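Local coordinates for protein lactate racemase (Thermoanaerobacterium thermosaccharolyticum, PDB 2YJG) that interconverts the D- and L-isomers of lactate, using a nickel pincer complex derived from nicotinic acid mononucleotide as its cofactor, at residues A[70-75]-A[103-108]; A[131-136]-A[188-193]. One frame throughout, in Å; residues are numbered along the deposited sequence.

How the contacts relate
Contact 1 closes before contact 2 opens along the chain, and their centres lie about 9 Å apart on the same side of the chain's centre, within the N-terminal lactate racemase domain. One mixed sheet carries both: strand 99-104 stands between strand 66-71, its partner in contact 1, and the edge strand 129-132, which leads into contact 2. Beyond the strand ends the two meet directly, through Thr105 OG1 and His133 O at 2.7 Å and through Phe107 O and Arg136 NH1 at 2.8 Å, both probable hydrogen bonds. The loop bearing the probable catalytic His108 is thus joined to probable cofactor-site residues within contact 1 and to segment 131-136 by these bonds.

Contact 1 of 2, residues A[70-75]-A[103-108]; sequences TSDHTR and IATGFH. With SO4 (sulfate ion), chain E.
Asp72 and His108 meet just beyond the C-terminal ends of two parallel strands, 66-71 and 99-104, joined through helix 79-91 in a beta-alpha-beta unit. The closely packed part lies at the strand ends. Ala104 N donates to Thr70 O at 2.7 Å, and Ile103 CG2 lies 3.7 Å from Asp72 CB. The Thr70 hydroxyl turns to Glu168.

Past the strands the chains diverge into turns, type I at Asp72-Arg75 and type II' at Thr105-His108, and contact becomes sparser and mostly polar. Exposed Thr74 brings OG1 to 3.4 Å from His108 CE1 and donates to Asp72 OD1 at 2.6 Å, which should help fix the carboxylate's rotation. Arg75 NE donates to sulfate O2 at 3.3 Å, the oxygen lying at the edge of the guanidinium; this ion probably came from the crystallisation liquor. By similarity, Asp72 to Arg75 bind the nickel-pincer nucleotide and His108 is a proton donor/acceptor, so the contact probably orients a catalytic ring beside the cofactor site. Carboxylate and imidazole are nearly coplanar, 24° apart, and His108 ND1 donates to the syn lone pair of Asp72 OD2 at 2.8 Å, with an N-H...O angle of 175°.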
loop_
_atom_site.group_PDB
_atom_site.type_symbol
_atom_site.label_atom_id
_atom_site.label_comp_id
_atom_site.label_asym_id
_atom_site.label_seq_id
_atom_site.Cartn_x
_atom_site.Cartn_y
_atom_site.Cartn_z
ATOM N N THR A 70 -3.777 6.781 14.438
ATOM C CA THR A 70 -4.886 5.934 14.094
ATOM C C THR A 70 -4.659 4.553 14.665
ATOM O O THR A 70 -3.519 4.179 15.009
ATOM C CB THR A 70 -5.075 5.859 12.569
ATOM O OG1 THR A 70 -6.385 5.334 12.250
ATOM C CG2 THR A 70 -4.036 4.974 11.932
ATOM N N SER A 71 -5.739 3.783 14.761
ATOM C CA SER A 71 -5.676 2.426 15.236
ATOM C C SER A 71 -5.161 1.412 14.203
ATOM O O SER A 71 -5.131 1.630 13.003
ATOM C CB SER A 71 -7.023 1.973 15.783
ATOM O OG SER A 71 -7.375 2.707 16.955
ATOM N N ASP A 72 -4.787 0.252 14.691
ATOM C CA ASP A 72 -4.200 -0.743 13.832
ATOM C C ASP A 72 -5.195 -1.679 13.180
ATOM O O ASP A 72 -6.356 -1.580 13.427
ATOM C CB ASP A 72 -3.008 -1.466 14.477
ATOM C CG ASP A 72 -3.387 -2.491 15.562
ATOM O OD1 ASP A 72 -4.534 -2.743 15.832
ATOM O OD2 ASP A 72 -2.471 -3.040 16.147
ATOM N N HIS A 73 -4.685 -2.516 12.273
ATOM C CA HIS A 73 -5.442 -3.566 11.564
ATOM C C HIS A 73 -6.271 -4.475 12.480
ATOM O O HIS A 73 -7.252 -5.064 12.016
ATOM C CB HIS A 73 -4.474 -4.461 10.727
ATOM C CG HIS A 73 -3.431 -5.143 11.566
ATOM N ND1 HIS A 73 -2.465 -4.445 12.263
ATOM C CD2 HIS A 73 -3.224 -6.450 11.855
ATOM C CE1 HIS A 73 -1.714 -5.288 12.950
ATOM N NE2 HIS A 73 -2.163 -6.512 12.731
ATOM N N THR A 74 -5.891 -4.616 13.745
ATOM C CA THR A 74 -6.689 -5.398 14.694
ATOM C C THR A 74 -7.933 -4.675 15.307
ATOM O O THR A 74 -8.735 -5.310 15.992
ATOM C CB THR A 74 -5.839 -5.947 15.862
ATOM O OG1 THR A 74 -5.598 -4.931 16.843
ATOM C CG2 THR A 74 -4.483 -6.532 15.368
ATOM N N ARG A 75 -8.078 -3.360 15.093
ATOM C CA ARG A 75 -9.174 -2.620 15.714
ATOM C C ARG A 75 -10.180 -2.311 14.623
ATOM O O ARG A 75 -9.800 -2.159 13.455
ATOM C CB ARG A 75 -8.679 -1.327 16.383
ATOM C CG ARG A 75 -7.551 -1.513 17.401
ATOM C CD ARG A 75 -7.801 -2.561 18.474
ATOM N NE ARG A 75 -8.840 -2.137 19.426
ATOM C CZ ARG A 75 -9.928 -2.847 19.790
ATOM N NH1 ARG A 75 -10.195 -4.076 19.317
ATOM N NH2 ARG A 75 -10.771 -2.313 20.665
ATOM N N ILE A 103 0.313 4.766 12.929
ATOM C CA ILE A 103 -0.542 3.620 13.305
ATOM C C ILE A 103 -0.136 3.153 14.712
ATOM O O ILE A 103 1.025 2.790 14.931
ATOM C CB ILE A 103 -0.385 2.455 12.322
ATOM C CG1 ILE A 103 -0.686 2.884 10.895
ATOM C CG2 ILE A 103 -1.263 1.246 12.712
ATOM C CD1 ILE A 103 -2.078 3.317 10.695
ATOM N N ALA A 104 -1.085 3.174 15.644
ATOM C CA ALA A 104 -0.851 2.847 17.062
ATOM C C ALA A 104 -0.972 1.358 17.223
ATOM O O ALA A 104 -2.052 0.848 17.482
ATOM C CB ALA A 104 -1.938 3.543 17.950
ATOM N N THR A 105 0.142 0.659 17.121
ATOM C CA THR A 105 0.166 -0.802 17.185
ATOM C C THR A 105 0.265 -1.325 18.584
ATOM O O THR A 105 0.073 -2.522 18.798
ATOM C CB THR A 105 1.420 -1.295 16.438
ATOM O OG1 THR A 105 2.532 -0.571 16.985
ATOM C CG2 THR A 105 1.326 -0.951 14.939
ATOM N N GLY A 106 0.488 -0.419 19.545
ATOM C CA GLY A 106 0.796 -0.777 20.932
ATOM C C GLY A 106 1.912 -1.799 20.952
ATOM O O GLY A 106 2.975 -1.587 20.398
ATOM N N PHE A 107 1.585 -2.930 21.556
ATOM C CA PHE A 107 2.439 -4.066 21.783
ATOM C C PHE A 107 2.538 -4.925 20.530
ATOM O O PHE A 107 3.422 -5.754 20.420
ATOM C CB PHE A 107 1.743 -4.881 22.922
ATOM C CG PHE A 107 2.532 -6.032 23.442
ATOM C CD1 PHE A 107 3.589 -5.822 24.319
ATOM C CD2 PHE A 107 2.187 -7.331 23.108
ATOM C CE1 PHE A 107 4.319 -6.893 24.832
ATOM C CE2 PHE A 107 2.924 -8.437 23.611
ATOM C CZ PHE A 107 3.983 -8.218 24.472
ATOM N N HIS A 108 1.613 -4.754 19.583
ATOM C CA HIS A 108 1.474 -5.708 18.507
ATOM C C HIS A 108 2.614 -5.617 17.489
ATOM O O HIS A 108 3.349 -4.613 17.379
ATOM C CB HIS A 108 0.143 -5.553 17.723
ATOM C CG HIS A 108 -1.087 -5.564 18.571
ATOM N ND1 HIS A 108 -2.193 -4.796 18.267
ATOM C CD2 HIS A 108 -1.390 -6.227 19.711
ATOM C CE1 HIS A 108 -3.112 -4.965 19.201
ATOM N NE2 HIS A 108 -2.658 -5.843 20.079
HETATM S S SO4 E . -7.931 1.157 21.772
HETATM O O1 SO4 E . -7.120 2.349 21.524
HETATM O O2 SO4 E . -8.738 0.932 20.548
HETATM O O3 SO4 E . -7.164 -0.085 22.074
HETATM O O4 SO4 E . -8.701 1.517 22.914
#

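Contact 2 of 2, residues A[131-136]-A[188-193]; sequences VVHDSR and PGIASV
The loop leaving edge strand 129-132 docks here on the turn that leads into helix 193-198, and the imidazole of His133 is the centre of the joint. With CG anti to the backbone N (chi1 176°), the ring extends across to the type I turn Pro188-Ala191. Ile190 CA sits over the middle of one face, 3.5 Å from the ring centroid and 10° off its normal, a CH-pi contact. Ser135 N lies over the opposite face, nearer the rim, so backbone atoms from both segments sandwich the ring. At its edge, His133 NE2 donates to Ala191 O at 2.9 Å; the acceptor is close to the ring plane, although the donor stands above the carbonyl plane rather than on a lone pair. ND1 is engaged by Asn156, so both nitrogens of this buried histidine have partners, which should fix the ring's rotation.

A second bond runs the other way, from Val193 N to Ser135 O at 3.1 Å. Beside it Val193 CG2 lies over the face of the Arg136 guanidinium, which is also hydrogen-bonded through NH1 to Phe107 O and in cation-pi contact with the Phe107 ring. Asp134 OD1 accepts from Arg136 N at 2.9 Å, an Asx turn. The joint borders the active site: the Arg136 side chain is about 6 Å from that of His108, the probable proton donor/acceptor.

Ser192 is the N-cap of helix 193-198, its OG bonded to Cys195 N and to Glu154. Around the joint, Met141 of strand 141-146 packs on His133 and Ser135, Ile190 rests on Leu102 and Ala104 of strand 99-104, and Ile196 of helix 193-198 backs Ala191.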
loop_
_atom_site.group_PDB
_atom_site.type_symbol
_atom_site.label_atom_id
_atom_site.label_comp_id
_atom_site.label_asym_id
_atom_site.label_seq_id
_atom_site.Cartn_x
_atom_site.Cartn_y
_atom_site.Cartn_z
ATOM N N VAL A 131 2.981 5.812 8.788
ATOM C CA VAL A 131 4.129 5.336 9.510
ATOM C C VAL A 131 3.606 4.361 10.549
ATOM O O VAL A 131 2.578 4.618 11.176
ATOM C CB VAL A 131 4.817 6.540 10.192
ATOM C CG1 VAL A 131 6.028 6.127 11.027
ATOM C CG2 VAL A 131 5.223 7.598 9.142
ATOM N N VAL A 132 4.337 3.262 10.773
ATOM C CA VAL A 132 3.889 2.210 11.682
ATOM C C VAL A 132 4.686 2.306 12.995
ATOM O O VAL A 132 5.927 2.386 12.981
ATOM C CB VAL A 132 4.006 0.794 11.028
ATOM C CG1 VAL A 132 3.593 -0.253 11.965
ATOM C CG2 VAL A 132 3.177 0.690 9.731
ATOM N N HIS A 133 3.984 2.364 14.133
ATOM C CA HIS A 133 4.643 2.431 15.411
ATOM C C HIS A 133 5.311 1.109 15.666
ATOM O O HIS A 133 4.706 0.043 15.428
ATOM C CB HIS A 133 3.625 2.652 16.533
ATOM C CG HIS A 133 4.225 2.647 17.902
ATOM N ND1 HIS A 133 5.185 3.551 18.305
ATOM C CD2 HIS A 133 3.997 1.838 18.961
ATOM C CE1 HIS A 133 5.531 3.282 19.553
ATOM N NE2 HIS A 133 4.819 2.252 19.970
ATOM N N ASP A 134 6.526 1.171 16.200
ATOM C CA ASP A 134 7.208 -0.064 16.653
ATOM C C ASP A 134 7.653 0.172 18.107
ATOM O O ASP A 134 8.564 0.961 18.416
ATOM C CB ASP A 134 8.370 -0.394 15.733
ATOM C CG ASP A 134 9.147 -1.606 16.158
ATOM O OD1 ASP A 134 8.738 -2.353 17.117
ATOM O OD2 ASP A 134 10.212 -1.783 15.497
ATOM N N SER A 135 6.904 -0.475 18.986
ATOM C CA SER A 135 7.094 -0.319 20.427
ATOM C C SER A 135 8.442 -0.930 20.846
ATOM O O SER A 135 8.924 -0.637 21.933
ATOM C CB SER A 135 5.984 -0.989 21.204
ATOM O OG SER A 135 5.996 -2.401 21.036
ATOM N N ARG A 136 9.018 -1.767 19.982
ATOM C CA ARG A 136 10.270 -2.447 20.304
ATOM C C ARG A 136 11.534 -1.756 19.761
ATOM O O ARG A 136 12.655 -2.221 20.041
ATOM C CB ARG A 136 10.194 -3.888 19.852
ATOM C CG ARG A 136 9.167 -4.673 20.616
ATOM C CD ARG A 136 8.940 -6.069 20.092
ATOM N NE ARG A 136 7.864 -6.729 20.843
ATOM C CZ ARG A 136 6.564 -6.509 20.662
ATOM N NH1 ARG A 136 6.147 -5.662 19.738
ATOM N NH2 ARG A 136 5.676 -7.143 21.419
ATOM N N PRO A 188 -1.726 2.441 25.626
ATOM C CA PRO A 188 -0.533 1.869 25.040
ATOM C C PRO A 188 -0.156 2.221 23.592
ATOM O O PRO A 188 0.925 1.819 23.131
ATOM C CB PRO A 188 -0.808 0.381 25.160
ATOM C CG PRO A 188 -2.391 0.264 24.954
ATOM C CD PRO A 188 -2.925 1.592 25.418
ATOM N N GLY A 189 -1.013 2.911 22.853
ATOM C CA GLY A 189 -0.967 2.868 21.404
ATOM C C GLY A 189 0.356 3.192 20.723
ATOM O O GLY A 189 0.755 2.507 19.753
ATOM N N ILE A 190 1.055 4.195 21.227
ATOM C CA ILE A 190 2.354 4.615 20.624
ATOM C C ILE A 190 3.468 4.642 21.678
ATOM O O ILE A 190 4.377 5.402 21.565
ATOM C CB ILE A 190 2.256 5.957 19.867
ATOM C CG1 ILE A 190 1.873 7.166 20.798
ATOM C CG2 ILE A 190 1.332 5.799 18.664
ATOM C CD1 ILE A 190 2.177 8.538 20.141
ATOM N N ALA A 191 3.356 3.800 22.697
ATOM C CA ALA A 191 4.312 3.733 23.821
ATOM C C ALA A 191 5.290 2.615 23.635
ATOM O O ALA A 191 5.104 1.719 22.790
ATOM C CB ALA A 191 3.578 3.478 25.147
ATOM N N SER A 192 6.342 2.659 24.441
ATOM C CA SER A 192 7.371 1.584 24.433
ATOM C C SER A 192 6.840 0.306 25.024
ATOM O O SER A 192 5.945 0.349 25.893
ATOM C CB SER A 192 8.594 2.021 25.235
ATOM O OG SER A 192 8.303 2.122 26.607
ATOM N N VAL A 193 7.374 -0.846 24.584
ATOM C CA VAL A 193 6.848 -2.142 25.086
ATOM C C VAL A 193 6.924 -2.151 26.639
ATOM O O VAL A 193 6.031 -2.638 27.296
ATOM C CB VAL A 193 7.527 -3.397 24.489
ATOM C CG1 VAL A 193 6.951 -4.670 25.095
ATOM C CG2 VAL A 193 7.376 -3.458 22.979
#